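Local atomic coordinates of Atg5 (Kluyveromyces marxianus, PDB entry 3VQI), a protein that belongs to the ATG5 family and takes part in autophagic vesicle formation and cytoplasm-to-vacuole transport, and in selective degradation of the nucleus. Residues R44-L48 with A263-G267; W75-N79 with W115-L119. All blocks are in the same frame, centred on the assembly; numbering follows the deposited sequence.

Interaction 1: R44-L48 with A263-G267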
loop_
_atom_site.group_PDB
_atom_site.type_symbol
_atom_site.label_atom_id
_atom_site.label_comp_id
_atom_site.label_asym_id
_atom_site.label_seq_id
_atom_site.Cartn_x
_atom_site.Cartn_y
_atom_site.Cartn_z
ATOM N N ARG A 44 -0.572 1.915 7.884
ATOM C CA ARG A 44 -0.395 2.544 6.588
ATOM C C ARG A 44 0.427 1.665 5.670
ATOM O O ARG A 44 0.121 1.523 4.493
ATOM C CB ARG A 44 0.276 3.909 6.744
ATOM C CG ARG A 44 -0.713 5.032 7.021
ATOM C CD ARG A 44 -0.051 6.374 7.305
ATOM N NE ARG A 44 -0.948 7.443 6.886
ATOM C CZ ARG A 44 -1.063 7.854 5.625
ATOM N NH1 ARG A 44 -0.318 7.296 4.673
ATOM N NH2 ARG A 44 -1.961 8.777 5.310
ATOM N N ASP A 45 1.471 1.065 6.216
ATOM C CA ASP A 45 2.319 0.206 5.424
ATOM C C ASP A 45 1.997 -1.249 5.676
ATOM O O ASP A 45 2.775 -1.989 6.280
ATOM C CB ASP A 45 3.786 0.494 5.721
ATOM C CG ASP A 45 4.471 1.194 4.571
ATOM O OD1 ASP A 45 4.429 0.650 3.449
ATOM O OD2 ASP A 45 5.044 2.282 4.781
ATOM N N ALA A 46 0.825 -1.637 5.200
ATOM C CA ALA A 46 0.308 -2.990 5.310
ATOM C C ALA A 46 -0.584 -3.102 4.089
ATOM O O ALA A 46 -0.688 -2.154 3.313
ATOM C CB ALA A 46 -0.515 -3.135 6.571
ATOM N N TYR A 47 -1.233 -4.243 3.914
ATOM C CA TYR A 47 -2.115 -4.421 2.774
ATOM C C TYR A 47 -3.562 -4.604 3.220
ATOM O O TYR A 47 -3.819 -5.286 4.220
ATOM C CB TYR A 47 -1.660 -5.627 1.958
ATOM C CG TYR A 47 -0.424 -5.357 1.143
ATOM C CD1 TYR A 47 -0.489 -4.563 0.003
ATOM C CD2 TYR A 47 0.807 -5.910 1.496
ATOM C CE1 TYR A 47 0.637 -4.325 -0.776
ATOM C CE2 TYR A 47 1.947 -5.680 0.720
ATOM C CZ TYR A 47 1.852 -4.886 -0.417
ATOM O OH TYR A 47 2.950 -4.663 -1.200
ATOM N N LEU A 48 -4.495 -3.985 2.490
ATOM C CA LEU A 48 -5.919 -4.095 2.814
ATOM C C LEU A 48 -6.290 -5.540 2.986
ATOM O O LEU A 48 -7.085 -5.900 3.860
ATOM C CB LEU A 48 -6.783 -3.494 1.703
ATOM C CG LEU A 48 -7.082 -2.007 1.866
ATOM C CD1 LEU A 48 -7.880 -1.488 0.676
ATOM C CD2 LEU A 48 -7.855 -1.823 3.158
ATOM N N ALA A 263 9.981 5.491 1.689
ATOM C CA ALA A 263 9.609 4.374 0.829
ATOM C C ALA A 263 8.654 3.465 1.599
ATOM O O ALA A 263 8.800 3.278 2.809
ATOM C CB ALA A 263 10.839 3.596 0.407
ATOM N N SER A 264 7.680 2.902 0.892
ATOM C CA SER A 264 6.688 2.027 1.512
ATOM C C SER A 264 7.228 0.606 1.663
ATOM O O SER A 264 8.247 0.271 1.077
ATOM C CB SER A 264 5.410 2.056 0.677
ATOM O OG SER A 264 4.940 3.391 0.567
ATOM N N ILE A 265 6.544 -0.229 2.439
ATOM C CA ILE A 265 7.003 -1.597 2.679
ATOM C C ILE A 265 7.259 -2.439 1.445
ATOM O O ILE A 265 7.790 -3.539 1.552
ATOM C CB ILE A 265 6.016 -2.398 3.574
ATOM C CG1 ILE A 265 4.606 -2.315 2.983
ATOM C CG2 ILE A 265 6.073 -1.887 5.020
ATOM C CD1 ILE A 265 3.601 -3.191 3.680
ATOM N N ASP A 266 6.868 -1.950 0.277
ATOM C CA ASP A 266 7.081 -2.729 -0.930
ATOM C C ASP A 266 8.293 -2.251 -1.723
ATOM O O ASP A 266 8.616 -2.814 -2.772
ATOM C CB ASP A 266 5.831 -2.714 -1.809
ATOM C CG ASP A 266 5.552 -1.353 -2.418
ATOM O OD1 ASP A 266 4.686 -1.303 -3.312
ATOM O OD2 ASP A 266 6.184 -0.342 -2.009
ATOM N N GLY A 267 8.955 -1.210 -1.231
ATOM C CA GLY A 267 10.150 -0.728 -1.903
ATOM C C GLY A 267 10.007 0.500 -2.785
ATOM O O GLY A 267 10.978 0.967 -3.382
#
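The type I beta turn from Ser-264 to Gly-267, which links helix 255-262 to strand 269-272 in the UblB ubiquitin-like part, meets Asp-45 and Tyr-47 in the loop that joins strand 37-43 to helix 48-59 in UblA. Asp-45 reaches across to the turn, and its OD1 accepts the backbone N-H of Ile-265; the 2.5 Å between OD1 and N is unusually short, and its exact length is doubtful. The bond is nearly straight at the hydrogen (176°), yet the N-H meets the carboxylate from well above its plane. OD2 accepts a hydrogen bond from Gln-245 NE2, so both oxygens of this buried carboxylate have a donor.

The side chains of Asp-45 and Ile-265 lie alongside each other, pointing opposite ways. Ile-265 CG1 stands between the backbone N and carbonyl carbon (chi1 53°), which leaves CG2 beside the backbone N, 3.4 Å from Asp-45 CB. CD1 lies against the Asp-45 carbonyl and continues to a looser contact with Tyr-47 CE2 at 4.2 Å. Trp-143 and Trp-147 donate hydrogen bonds from indole NE1 to the carbonyl O of Ile-265. Asp-266 spends its carboxylate on Tyr-270 and Phe-268 N; its CB lies 3.5 Å from Tyr-47 OH.

Interaction 2: W75-N79 with W115-L119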
loop_
_atom_site.group_PDB
_atom_site.type_symbol
_atom_site.label_atom_id
_atom_site.label_comp_id
_atom_site.label_asym_id
_atom_site.label_seq_id
_atom_site.Cartn_x
_atom_site.Cartn_y
_atom_site.Cartn_z
ATOM N N TRP A 75 -13.948 -7.748 -1.939
ATOM C CA TRP A 75 -13.111 -6.611 -2.299
ATOM C C TRP A 75 -13.652 -5.396 -1.545
ATOM O O TRP A 75 -14.671 -5.482 -0.870
ATOM C CB TRP A 75 -13.093 -6.406 -3.824
ATOM C CG TRP A 75 -14.398 -5.940 -4.450
ATOM C CD1 TRP A 75 -14.841 -4.657 -4.540
ATOM C CD2 TRP A 75 -15.416 -6.756 -5.045
ATOM N NE1 TRP A 75 -16.061 -4.615 -5.150
ATOM C CE2 TRP A 75 -16.446 -5.890 -5.472
ATOM C CE3 TRP A 75 -15.558 -8.135 -5.262
ATOM C CZ2 TRP A 75 -17.615 -6.351 -6.103
ATOM C CZ3 TRP A 75 -16.719 -8.599 -5.893
ATOM C CH2 TRP A 75 -17.735 -7.704 -6.305
ATOM N N PHE A 76 -12.950 -4.277 -1.595
ATOM C CA PHE A 76 -13.428 -3.093 -0.904
ATOM C C PHE A 76 -13.784 -2.038 -1.934
ATOM O O PHE A 76 -13.227 -1.999 -3.041
ATOM C CB PHE A 76 -12.370 -2.506 0.040
ATOM C CG PHE A 76 -12.093 -3.335 1.260
ATOM C CD1 PHE A 76 -11.044 -4.250 1.272
ATOM C CD2 PHE A 76 -12.847 -3.160 2.419
ATOM C CE1 PHE A 76 -10.743 -4.973 2.419
ATOM C CE2 PHE A 76 -12.558 -3.879 3.576
ATOM C CZ PHE A 76 -11.500 -4.786 3.573
ATOM N N GLU A 77 -14.727 -1.182 -1.575
ATOM C CA GLU A 77 -15.112 -0.124 -2.484
ATOM C C GLU A 77 -15.139 1.186 -1.747
ATOM O O GLU A 77 -15.586 1.269 -0.599
ATOM C CB GLU A 77 -16.477 -0.404 -3.102
ATOM C CG GLU A 77 -16.413 -1.052 -4.474
ATOM C CD GLU A 77 -17.795 -1.419 -5.004
ATOM O OE1 GLU A 77 -18.755 -0.653 -4.762
ATOM O OE2 GLU A 77 -17.920 -2.467 -5.675
ATOM N N TYR A 78 -14.602 2.203 -2.389
ATOM C CA TYR A 78 -14.610 3.531 -1.816
ATOM C C TYR A 78 -15.416 4.329 -2.830
ATOM O O TYR A 78 -15.116 4.295 -4.022
ATOM C CB TYR A 78 -13.193 4.087 -1.687
ATOM C CG TYR A 78 -13.182 5.503 -1.199
ATOM C CD1 TYR A 78 -12.959 6.567 -2.081
ATOM C CD2 TYR A 78 -13.460 5.795 0.132
ATOM C CE1 TYR A 78 -13.017 7.885 -1.650
ATOM C CE2 TYR A 78 -13.524 7.112 0.576
ATOM C CZ TYR A 78 -13.305 8.151 -0.319
ATOM O OH TYR A 78 -13.396 9.447 0.121
ATOM N N ASN A 79 -16.457 5.005 -2.356
ATOM C CA ASN A 79 -17.337 5.788 -3.219
ATOM C C ASN A 79 -17.764 5.039 -4.467
ATOM O O ASN A 79 -17.727 5.583 -5.561
ATOM C CB ASN A 79 -16.672 7.103 -3.611
ATOM C CG ASN A 79 -16.632 8.080 -2.461
ATOM O OD1 ASN A 79 -17.185 7.805 -1.389
ATOM N ND2 ASN A 79 -15.993 9.232 -2.672
ATOM N N TRP A 115 -11.663 6.866 7.158
ATOM C CA TRP A 115 -11.776 6.471 5.759
ATOM C C TRP A 115 -12.905 5.442 5.714
ATOM O O TRP A 115 -12.853 4.438 6.423
ATOM C CB TRP A 115 -10.446 5.845 5.314
ATOM C CG TRP A 115 -10.333 5.464 3.856
ATOM C CD1 TRP A 115 -10.974 6.046 2.801
ATOM C CD2 TRP A 115 -9.447 4.487 3.293
ATOM N NE1 TRP A 115 -10.537 5.497 1.619
ATOM C CE2 TRP A 115 -9.598 4.538 1.894
ATOM C CE3 TRP A 115 -8.534 3.574 3.839
ATOM C CZ2 TRP A 115 -8.872 3.715 1.029
ATOM C CZ3 TRP A 115 -7.812 2.756 2.977
ATOM C CH2 TRP A 115 -7.986 2.835 1.589
ATOM N N GLU A 116 -13.935 5.690 4.913
ATOM C CA GLU A 116 -15.037 4.741 4.839
ATOM C C GLU A 116 -14.943 3.857 3.596
ATOM O O GLU A 116 -14.754 4.349 2.485
ATOM C CB GLU A 116 -16.389 5.470 4.858
ATOM C CG GLU A 116 -17.572 4.519 5.077
ATOM C CD GLU A 116 -18.932 5.216 5.134
ATOM O OE1 GLU A 116 -18.982 6.464 5.244
ATOM O OE2 GLU A 116 -19.958 4.499 5.079
ATOM N N LEU A 117 -15.072 2.548 3.800
ATOM C CA LEU A 117 -15.001 1.577 2.715
ATOM C C LEU A 117 -16.204 0.657 2.792
ATOM O O LEU A 117 -16.723 0.397 3.883
ATOM C CB LEU A 117 -13.732 0.720 2.843
ATOM C CG LEU A 117 -12.396 1.469 2.768
ATOM C CD1 LEU A 117 -11.240 0.488 2.938
ATOM C CD2 LEU A 117 -12.295 2.192 1.434
ATOM N N GLN A 118 -16.667 0.166 1.649
ATOM C CA GLN A 118 -17.780 -0.765 1.705
ATOM C C GLN A 118 -17.178 -2.152 1.468
ATOM O O GLN A 118 -16.215 -2.303 0.714
ATOM C CB GLN A 118 -18.862 -0.471 0.641
ATOM C CG GLN A 118 -18.976 0.971 0.117
ATOM C CD GLN A 118 -19.001 2.039 1.196
ATOM O OE1 GLN A 118 -19.735 1.933 2.184
ATOM N NE2 GLN A 118 -18.199 3.090 1.004
ATOM N N LEU A 119 -17.720 -3.159 2.135
ATOM C CA LEU A 119 -17.235 -4.516 1.953
ATOM C C LEU A 119 -18.207 -5.124 0.953
ATOM O O LEU A 119 -19.407 -5.176 1.206
ATOM C CB LEU A 119 -17.250 -5.282 3.289
ATOM C CG LEU A 119 -16.992 -6.791 3.197
ATOM C CD1 LEU A 119 -15.540 -7.025 2.808
ATOM C CD2 LEU A 119 -17.311 -7.459 4.518
#
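Tyr-78 and Trp-115 bring their rings together at a slant, with planes 48° apart and the phenol centroid 4.9 Å from that of the five-membered ring. One side of the phenol does the touching: CE2 lies 3.5 Å from Trp-115 CD1, and CD2 is near NE1. Tyr-78 swings its ring there because CG stands anti to the backbone N (chi1 175°), which also brings the ring edge at CD2 up to the carbonyl O of Glu-116. Asn-79 lays its amide carbon over one face of the phenol, toward its rim. Leu-117 CD2 reaches both residues, 3.8 Å from Tyr-78 CB and over one indole face of Trp-115, offset toward the rim. Cutting Tyr-78 back to alanine is likely to leave the NE1-CD1 side of the Trp-115 indole without its aromatic neighbour and to open a gap beside it.

Phe-76 crosses Leu-117, its CD2 4.0 Å from Leu-117 CB. The strands carrying these side chains pair antiparallel with a marked twist (133° between their directions), and Glu-77 and Gln-118 form a hydrogen-bonded pair: Glu-77 N to Gln-118 O is 3.0 Å and Gln-118 N to Glu-77 O is 2.7 Å. Glu-77 OE2 takes the indole N-H of Trp-75, 2.9 Å from NE1 and in the plane of that ring.

In the ubiquitin-like sheet, strand 114-121 lies between 74-78 and 15-22. Helix 48-59 packs on the face bearing Phe-76 and Leu-119, with Leu-52 and Val-55 against Leu-119, while Trp-115 meets Phe-93 of helix 89-96 edge-to-face.

Interaction 1 is buried near the centre of the chain and joins loops from different ubiquitin-like parts; interaction 2, about 15 Å from that centre and partly buried, joins neighbouring strands within UblA. Loop meets loop through a carboxylate gripping a backbone N-H, with Ile-265 supplying most of the apolar contact, whereas the strands have paired backbone bonds and an aromatic and aliphatic layer, with exposed polar residues such as Glu-116 and Asn-79 at its margin. Both border helix 48-59 and both meet Phe-93 of helix 89-96, from Arg-44 and from Trp-115. They touch through Leu-48: its O is 4.0 Å from Phe-76 CE1, and its CD2 is 4.1 Å from Leu-117 CD1.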